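Transcriptional regulator, LYSR family (Neisseria meningitidis, PDB 4AB5) probably controls transcription of methionine-biosynthesis genes as a MetR-like LysR-family DNA-binding regulator, this chain being its regulatory domain. Local coordinates at residues W22-W34 against S196-R208. Residues are numbered along the deposited sequence; the frame is centred on the assembly and turned at random.
Sequences WLMPAMGEFRPMW and SYLNNFCQIIRER
F30 and F201 both hold CG anti to the backbone N (chi1 175° for F30), which swings each ring beside its own carbonyl carbon and lets the two meet as a T-shaped pair. The edge of F201 is turned to the face of F30, with centroids 5.3 Å apart and planes at 82°. F201 is also a knob among L23, A26, M27 and F30: its CZ lies 3.7 Å from L23 CD1. One turn on, I204 fills a second hole formed by A26, E29, F30 and M33, so the packing is knobs-into-holes at both positions. The CA atoms of A26 and I205 are 5.7 Å apart, the closest pair of the register, consistent with the small side chain of A26. The W34 indole lies over Y197 CB, which is 3.5 Å from the centroid of the six-membered ring of W34 and nearly over its centre, a CH-pi contact. R208, at the C-terminal side of segment 196-208, brings NE to 3.0 Å from E29 OE1 in a salt bridge whose hydrogen bond is weak, being bent to 128°. The axes of the two helical segments come within 9.4 Å, joining helices 20-33 and 196-212 of the LysR substrate-binding domain. L10 of strand 8-13 touches both F30 and F201, M27 packs on strand 37-42, and I205 leans on strand 72-86.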
ATOM      1  N   TRP B  22      -2.590   1.142 -11.035  1.00 37.96           N
ATOM      2  CA  TRP B  22      -2.514   1.596 -12.428  1.00 38.58           C
ATOM      3  C   TRP B  22      -2.303   3.114 -12.568  1.00 42.12           C
ATOM      4  O   TRP B  22      -1.746   3.556 -13.581  1.00 42.71           O
ATOM      5  CB  TRP B  22      -3.723   1.118 -13.251  1.00 38.11           C
ATOM      6  CG  TRP B  22      -5.049   1.357 -12.598  1.00 39.45           C
ATOM      7  CD1 TRP B  22      -5.781   0.455 -11.888  1.00 42.30           C
ATOM      8  CD2 TRP B  22      -5.808   2.570 -12.609  1.00 40.03           C
ATOM      9  NE1 TRP B  22      -6.954   1.027 -11.462  1.00 42.44           N
ATOM     10  CE2 TRP B  22      -6.994   2.328 -11.887  1.00 44.48           C
ATOM     11  CE3 TRP B  22      -5.604   3.846 -13.165  1.00 42.03           C
ATOM     12  CZ2 TRP B  22      -7.958   3.318 -11.681  1.00 44.65           C
ATOM     13  CZ3 TRP B  22      -6.550   4.832 -12.941  1.00 44.19           C
ATOM     14  CH2 TRP B  22      -7.723   4.558 -12.230  1.00 45.09           C
ATOM     15  N   LEU B  23      -2.716   3.894 -11.547  1.00 36.51           N
ATOM     16  CA  LEU B  23      -2.598   5.347 -11.535  1.00 36.65           C
ATOM     17  C   LEU B  23      -1.176   5.847 -11.340  1.00 41.14           C
ATOM     18  O   LEU B  23      -0.801   6.834 -11.973  1.00 41.80           O
ATOM     19  CB  LEU B  23      -3.559   5.983 -10.512  1.00 36.98           C
ATOM     20  CG  LEU B  23      -3.823   7.486 -10.666  1.00 42.26           C
ATOM     21  CD1 LEU B  23      -4.488   7.798 -11.987  1.00 42.41           C
ATOM     22  CD2 LEU B  23      -4.668   8.003  -9.523  1.00 46.16           C
HETATM   23  N   MSE B  24      -0.392   5.190 -10.462  1.00 37.52           N
HETATM   24  CA  MSE B  24       1.008   5.561 -10.222  1.00 37.06           C
HETATM   25  C   MSE B  24       1.874   5.382 -11.484  1.00 39.08           C
HETATM   26  O   MSE B  24       2.474   6.376 -11.885  1.00 38.26           O
HETATM   27  CB  MSE B  24       1.594   4.871  -8.972  1.00 39.08           C
HETATM   28  CG  MSE B  24       0.870   5.230  -7.670  1.00 46.24           C
HETATM   29 SE   MSE B  24       0.661   7.145  -7.312  1.00 55.63          SE
HETATM   30  CE  MSE B  24      -1.207   7.442  -7.916  1.00 52.79           C
ATOM     31  N   PRO B  25       1.896   4.212 -12.197  1.00 36.01           N
ATOM     32  CA  PRO B  25       2.666   4.146 -13.458  1.00 36.44           C
ATOM     33  C   PRO B  25       2.099   5.017 -14.590  1.00 42.45           C
ATOM     34  O   PRO B  25       2.845   5.360 -15.506  1.00 44.01           O
ATOM     35  CB  PRO B  25       2.675   2.655 -13.812  1.00 37.70           C
ATOM     36  CG  PRO B  25       1.544   2.075 -13.101  1.00 41.71           C
ATOM     37  CD  PRO B  25       1.272   2.907 -11.889  1.00 36.98           C
ATOM     38  N   ALA B  26       0.801   5.401 -14.521  1.00 39.84           N
ATOM     39  CA  ALA B  26       0.167   6.294 -15.504  1.00 40.30           C
ATOM     40  C   ALA B  26       0.788   7.687 -15.364  1.00 45.86           C
ATOM     41  O   ALA B  26       1.071   8.335 -16.377  1.00 47.02           O
ATOM     42  CB  ALA B  26      -1.340   6.354 -15.296  1.00 40.83           C
HETATM   43  N   MSE B  27       1.071   8.107 -14.108  1.00 41.63           N
HETATM   44  CA  MSE B  27       1.741   9.369 -13.774  1.00 41.85           C
HETATM   45  C   MSE B  27       3.188   9.339 -14.247  1.00 42.78           C
HETATM   46  O   MSE B  27       3.697  10.353 -14.718  1.00 42.15           O
HETATM   47  CB  MSE B  27       1.712   9.627 -12.258  1.00 44.51           C
HETATM   48  CG  MSE B  27       0.384  10.145 -11.746  1.00 53.57           C
HETATM   49 SE   MSE B  27       0.416  10.386  -9.805  1.00 63.27          SE
HETATM   50  CE  MSE B  27       1.461  12.059  -9.680  1.00 60.74           C
ATOM     51  N   GLY B  28       3.825   8.170 -14.117  1.00 38.13           N
ATOM     52  CA  GLY B  28       5.207   7.926 -14.521  1.00 36.95           C
ATOM     53  C   GLY B  28       5.452   8.007 -16.015  1.00 40.41           C
ATOM     54  O   GLY B  28       6.582   8.267 -16.437  1.00 39.79           O
ATOM     55  N   GLU B  29       4.397   7.755 -16.822  1.00 37.94           N
ATOM     56  CA  GLU B  29       4.413   7.812 -18.292  1.00 38.64           C
ATOM     57  C   GLU B  29       4.091   9.239 -18.749  1.00 42.25           C
ATOM     58  O   GLU B  29       4.739   9.756 -19.658  1.00 44.02           O
ATOM     59  CB  GLU B  29       3.417   6.785 -18.881  1.00 40.64           C
ATOM     60  CG  GLU B  29       3.527   6.586 -20.385  1.00 53.92           C
ATOM     61  CD  GLU B  29       2.659   5.476 -20.947  1.00 77.13           C
ATOM     62  OE1 GLU B  29       3.116   4.310 -20.961  1.00 77.55           O
ATOM     63  OE2 GLU B  29       1.515   5.763 -21.364  1.00 68.76           O
ATOM     64  N   PHE B  30       3.098   9.869 -18.105  1.00 37.89           N
ATOM     65  CA  PHE B  30       2.658  11.243 -18.364  1.00 38.07           C
ATOM     66  C   PHE B  30       3.788  12.267 -18.105  1.00 40.64           C
ATOM     67  O   PHE B  30       3.993  13.161 -18.923  1.00 39.48           O
ATOM     68  CB  PHE B  30       1.426  11.566 -17.492  1.00 39.47           C
ATOM     69  CG  PHE B  30       0.917  12.988 -17.564  1.00 41.70           C
ATOM     70  CD1 PHE B  30       1.401  13.963 -16.694  1.00 44.14           C
ATOM     71  CD2 PHE B  30      -0.080  13.340 -18.462  1.00 45.34           C
ATOM     72  CE1 PHE B  30       0.942  15.279 -16.764  1.00 47.85           C
ATOM     73  CE2 PHE B  30      -0.560  14.649 -18.512  1.00 47.56           C
ATOM     74  CZ  PHE B  30      -0.032  15.614 -17.677  1.00 46.92           C
ATOM     75  N   ARG B  31       4.478  12.155 -16.950  1.00 37.23           N
ATOM     76  CA  ARG B  31       5.532  13.079 -16.527  1.00 37.52           C
ATOM     77  C   ARG B  31       6.555  13.468 -17.603  1.00 44.40           C
ATOM     78  O   ARG B  31       6.591  14.658 -17.908  1.00 44.95           O
ATOM     79  CB  ARG B  31       6.174  12.633 -15.218  1.00 36.62           C
ATOM     80  CG  ARG B  31       7.139  13.636 -14.580  1.00 43.20           C
ATOM     81  CD  ARG B  31       7.342  13.326 -13.102  1.00 50.72           C
ATOM     82  NE  ARG B  31       7.521  11.891 -12.896  1.00 58.69           N
ATOM     83  CZ  ARG B  31       6.745  11.124 -12.141  1.00 60.01           C
ATOM     84  NH1 ARG B  31       5.767  11.660 -11.424  1.00 36.55           N
ATOM     85  NH2 ARG B  31       6.977   9.825 -12.053  1.00 53.50           N
ATOM     86  N   PRO B  32       7.338  12.541 -18.241  1.00 41.40           N
ATOM     87  CA  PRO B  32       8.275  12.984 -19.289  1.00 42.28           C
ATOM     88  C   PRO B  32       7.610  13.613 -20.518  1.00 48.06           C
ATOM     89  O   PRO B  32       8.254  14.413 -21.207  1.00 48.67           O
ATOM     90  CB  PRO B  32       9.020  11.701 -19.659  1.00 43.82           C
ATOM     91  CG  PRO B  32       8.115  10.594 -19.245  1.00 46.86           C
ATOM     92  CD  PRO B  32       7.451  11.079 -18.018  1.00 41.74           C
HETATM   93  N   MSE B  33       6.347  13.230 -20.805  1.00 44.92           N
HETATM   94  CA  MSE B  33       5.541  13.711 -21.931  1.00 46.63           C
HETATM   95  C   MSE B  33       5.083  15.169 -21.737  1.00 48.21           C
HETATM   96  O   MSE B  33       4.936  15.918 -22.711  1.00 48.16           O
HETATM   97  CB  MSE B  33       4.314  12.813 -22.085  1.00 50.46           C
HETATM   98  CG  MSE B  33       4.276  12.049 -23.359  1.00 60.72           C
HETATM   99 SE   MSE B  33       3.398  10.387 -23.063  1.00 71.73          SE
HETATM  100  CE  MSE B  33       4.430   9.350 -24.365  1.00 69.45           C
ATOM    101  N   TRP B  34       4.828  15.545 -20.472  1.00 43.36           N
ATOM    102  CA  TRP B  34       4.365  16.864 -20.038  1.00 43.38           C
ATOM    103  C   TRP B  34       5.246  17.331 -18.873  1.00 46.53           C
ATOM    104  O   TRP B  34       4.758  17.405 -17.751  1.00 44.40           O
ATOM    105  CB  TRP B  34       2.890  16.763 -19.593  1.00 42.28           C
ATOM    106  CG  TRP B  34       1.971  16.282 -20.676  1.00 44.43           C
ATOM    107  CD1 TRP B  34       1.665  14.987 -20.980  1.00 47.30           C
ATOM    108  CD2 TRP B  34       1.312  17.091 -21.656  1.00 45.51           C
ATOM    109  NE1 TRP B  34       0.812  14.943 -22.056  1.00 48.04           N
ATOM    110  CE2 TRP B  34       0.588  16.222 -22.502  1.00 50.25           C
ATOM    111  CE3 TRP B  34       1.253  18.473 -21.896  1.00 47.90           C
ATOM    112  CZ2 TRP B  34      -0.219  16.691 -23.547  1.00 50.95           C
ATOM    113  CZ3 TRP B  34       0.459  18.938 -22.934  1.00 50.95           C
ATOM    114  CH2 TRP B  34      -0.264  18.052 -23.747  1.00 52.12           C
ATOM    115  N   SER B 196      -5.530  19.854 -23.081  1.00 54.85           N
ATOM    116  CA  SER B 196      -4.976  18.675 -23.748  1.00 53.91           C
ATOM    117  C   SER B 196      -4.390  17.626 -22.821  1.00 54.24           C
ATOM    118  O   SER B 196      -4.698  16.445 -22.996  1.00 54.15           O
ATOM    119  CB  SER B 196      -3.944  19.091 -24.794  1.00 58.88           C
ATOM    120  OG  SER B 196      -2.942  19.943 -24.257  1.00 67.89           O
ATOM    121  N   TYR B 197      -3.567  18.051 -21.835  1.00 47.50           N
ATOM    122  CA  TYR B 197      -2.902  17.155 -20.894  1.00 44.52           C
ATOM    123  C   TYR B 197      -3.854  16.367 -20.024  1.00 48.16           C
ATOM    124  O   TYR B 197      -3.572  15.201 -19.740  1.00 46.87           O
ATOM    125  CB  TYR B 197      -1.821  17.859 -20.068  1.00 44.03           C
ATOM    126  CG  TYR B 197      -2.280  19.059 -19.271  1.00 44.17           C
ATOM    127  CD1 TYR B 197      -2.815  18.909 -17.991  1.00 44.53           C
ATOM    128  CD2 TYR B 197      -2.076  20.351 -19.744  1.00 46.01           C
ATOM    129  CE1 TYR B 197      -3.214  20.013 -17.238  1.00 45.89           C
ATOM    130  CE2 TYR B 197      -2.445  21.463 -18.990  1.00 46.71           C
ATOM    131  CZ  TYR B 197      -3.027  21.291 -17.742  1.00 52.28           C
ATOM    132  OH  TYR B 197      -3.410  22.379 -16.994  1.00 50.07           O
ATOM    133  N   LEU B 198      -4.984  16.995 -19.616  1.00 45.17           N
ATOM    134  CA  LEU B 198      -6.022  16.352 -18.808  1.00 44.36           C
ATOM    135  C   LEU B 198      -6.621  15.213 -19.607  1.00 49.42           C
ATOM    136  O   LEU B 198      -6.700  14.096 -19.107  1.00 49.58           O
ATOM    137  CB  LEU B 198      -7.126  17.348 -18.399  1.00 44.82           C
ATOM    138  CG  LEU B 198      -6.751  18.438 -17.393  1.00 48.79           C
ATOM    139  CD1 LEU B 198      -7.937  19.314 -17.104  1.00 49.15           C
ATOM    140  CD2 LEU B 198      -6.239  17.842 -16.082  1.00 50.34           C
ATOM    141  N   ASN B 199      -6.965  15.484 -20.871  1.00 46.83           N
ATOM    142  CA  ASN B 199      -7.502  14.515 -21.810  1.00 46.59           C
ATOM    143  C   ASN B 199      -6.479  13.433 -22.120  1.00 48.17           C
ATOM    144  O   ASN B 199      -6.844  12.259 -22.171  1.00 46.22           O
ATOM    145  CB  ASN B 199      -7.976  15.213 -23.086  1.00 46.56           C
ATOM    146  CG  ASN B 199      -9.379  14.875 -23.468  1.00 76.93           C
ATOM    147  OD1 ASN B 199      -9.622  14.237 -24.493  1.00 76.73           O
ATOM    148  ND2 ASN B 199     -10.335  15.146 -22.592  1.00 69.34           N
ATOM    149  N   ASN B 200      -5.191  13.827 -22.283  1.00 44.56           N
ATOM    150  CA  ASN B 200      -4.115  12.892 -22.567  1.00 43.55           C
ATOM    151  C   ASN B 200      -3.797  11.999 -21.360  1.00 46.81           C
ATOM    152  O   ASN B 200      -3.418  10.843 -21.554  1.00 46.47           O
ATOM    153  CB  ASN B 200      -2.894  13.603 -23.141  1.00 43.45           C
ATOM    154  CG  ASN B 200      -1.799  12.675 -23.562  1.00 67.45           C
ATOM    155  OD1 ASN B 200      -1.942  11.814 -24.441  1.00 67.38           O
ATOM    156  ND2 ASN B 200      -0.700  12.789 -22.871  1.00 56.12           N
ATOM    157  N   PHE B 201      -3.996  12.503 -20.121  1.00 42.40           N
ATOM    158  CA  PHE B 201      -3.782  11.681 -18.926  1.00 40.71           C
ATOM    159  C   PHE B 201      -4.804  10.538 -18.871  1.00 42.61           C
ATOM    160  O   PHE B 201      -4.459   9.425 -18.483  1.00 39.97           O
ATOM    161  CB  PHE B 201      -3.824  12.510 -17.630  1.00 41.92           C
ATOM    162  CG  PHE B 201      -3.428  11.729 -16.399  1.00 41.56           C
ATOM    163  CD1 PHE B 201      -2.158  11.175 -16.285  1.00 42.85           C
ATOM    164  CD2 PHE B 201      -4.322  11.559 -15.347  1.00 44.11           C
ATOM    165  CE1 PHE B 201      -1.794  10.455 -15.142  1.00 43.35           C
ATOM    166  CE2 PHE B 201      -3.956  10.842 -14.197  1.00 46.13           C
ATOM    167  CZ  PHE B 201      -2.699  10.283 -14.107  1.00 43.06           C
ATOM    168  N   CYS B 202      -6.047  10.813 -19.306  1.00 40.62           N
ATOM    169  CA  CYS B 202      -7.126   9.824 -19.350  1.00 41.23           C
ATOM    170  C   CYS B 202      -6.891   8.781 -20.421  1.00 46.59           C
ATOM    171  O   CYS B 202      -7.160   7.598 -20.181  1.00 46.78           O
ATOM    172  CB  CYS B 202      -8.475  10.497 -19.512  1.00 42.87           C
ATOM    173  SG  CYS B 202      -8.850  11.688 -18.208  1.00 46.82           S
ATOM    174  N   GLN B 203      -6.352   9.196 -21.586  1.00 44.15           N
ATOM    175  CA  GLN B 203      -6.031   8.235 -22.642  1.00 44.55           C
ATOM    176  C   GLN B 203      -4.838   7.345 -22.279  1.00 47.03           C
ATOM    177  O   GLN B 203      -4.818   6.190 -22.690  1.00 47.35           O
ATOM    178  CB  GLN B 203      -5.975   8.841 -24.057  1.00 47.19           C
ATOM    179  CG  GLN B 203      -4.844   9.812 -24.341  1.00 72.31           C
ATOM    180  CD  GLN B 203      -4.976  10.445 -25.708  1.00100.80           C
ATOM    181  OE1 GLN B 203      -4.962   9.764 -26.742  1.00 99.82           O
ATOM    182  NE2 GLN B 203      -5.094  11.766 -25.746  1.00 92.98           N
ATOM    183  N   ILE B 204      -3.907   7.853 -21.426  1.00 41.44           N
ATOM    184  CA  ILE B 204      -2.760   7.106 -20.893  1.00 39.44           C
ATOM    185  C   ILE B 204      -3.287   6.038 -19.935  1.00 40.69           C
ATOM    186  O   ILE B 204      -2.905   4.877 -20.074  1.00 40.10           O
ATOM    187  CB  ILE B 204      -1.692   8.050 -20.252  1.00 42.05           C
ATOM    188  CG1 ILE B 204      -0.875   8.801 -21.341  1.00 42.39           C
ATOM    189  CG2 ILE B 204      -0.745   7.303 -19.287  1.00 43.09           C
ATOM    190  CD1 ILE B 204      -0.082  10.086 -20.834  1.00 42.58           C
ATOM    191  N   ILE B 205      -4.200   6.416 -19.000  1.00 35.94           N
ATOM    192  CA  ILE B 205      -4.833   5.498 -18.033  1.00 34.12           C
ATOM    193  C   ILE B 205      -5.526   4.339 -18.788  1.00 40.24           C
ATOM    194  O   ILE B 205      -5.357   3.178 -18.404  1.00 39.31           O
ATOM    195  CB  ILE B 205      -5.833   6.257 -17.103  1.00 36.14           C
ATOM    196  CG1 ILE B 205      -5.117   7.176 -16.075  1.00 35.13           C
ATOM    197  CG2 ILE B 205      -6.812   5.303 -16.411  1.00 34.97           C
ATOM    198  CD1 ILE B 205      -6.103   8.235 -15.352  1.00 34.29           C
ATOM    199  N   ARG B 206      -6.285   4.666 -19.868  1.00 38.86           N
ATOM    200  CA  ARG B 206      -7.015   3.689 -20.682  1.00 39.52           C
ATOM    201  C   ARG B 206      -6.104   2.748 -21.467  1.00 45.36           C
ATOM    202  O   ARG B 206      -6.289   1.534 -21.379  1.00 46.67           O
ATOM    203  CB  ARG B 206      -8.046   4.364 -21.599  1.00 39.47           C
ATOM    204  CG  ARG B 206      -9.286   4.861 -20.869  1.00 42.25           C
ATOM    205  CD  ARG B 206     -10.385   5.303 -21.834  1.00 42.64           C
ATOM    206  NE  ARG B 206      -9.980   6.443 -22.655  1.00 43.82           N
ATOM    207  CZ  ARG B 206     -10.185   7.718 -22.341  1.00 57.71           C
ATOM    208  NH1 ARG B 206     -10.839   8.040 -21.229  1.00 36.69           N
ATOM    209  NH2 ARG B 206      -9.748   8.683 -23.143  1.00 49.71           N
ATOM    210  N   GLU B 207      -5.110   3.286 -22.205  1.00 42.09           N
ATOM    211  CA  GLU B 207      -4.158   2.473 -22.979  1.00 42.08           C
ATOM    212  C   GLU B 207      -3.387   1.539 -22.075  1.00 42.25           C
ATOM    213  O   GLU B 207      -3.204   0.380 -22.431  1.00 41.50           O
ATOM    214  CB  GLU B 207      -3.170   3.340 -23.781  1.00 44.05           C
ATOM    215  CG  GLU B 207      -3.779   4.038 -24.987  1.00 60.43           C
ATOM    216  CD  GLU B 207      -2.895   5.047 -25.704  1.00 90.27           C
ATOM    217  OE1 GLU B 207      -1.984   5.631 -25.068  1.00 84.12           O
ATOM    218  OE2 GLU B 207      -3.152   5.285 -26.907  1.00 87.80           O
ATOM    219  N   ARG B 208      -2.949   2.045 -20.903  1.00 37.83           N
ATOM    220  CA  ARG B 208      -2.185   1.281 -19.916  1.00 36.63           C
ATOM    221  C   ARG B 208      -3.012   0.192 -19.268  1.00 39.63           C
ATOM    222  O   ARG B 208      -2.535  -0.934 -19.148  1.00 38.46           O
ATOM    223  CB  ARG B 208      -1.558   2.189 -18.846  1.00 35.79           C
ATOM    224  CG  ARG B 208      -0.298   2.897 -19.293  1.00 42.40           C
ATOM    225  CD  ARG B 208       0.473   3.448 -18.104  1.00 48.86           C
ATOM    226  NE  ARG B 208       1.913   3.429 -18.361  1.00 53.56           N
ATOM    227  CZ  ARG B 208       2.729   2.440 -18.011  1.00 63.48           C
ATOM    228  NH1 ARG B 208       2.260   1.379 -17.368  1.00 35.10           N
ATOM    229  NH2 ARG B 208       4.023   2.506 -18.297  1.00 68.66           N
TER
HETATM  230  O   HOH W   1      -0.741   1.131 -15.858  1.00 43.49           O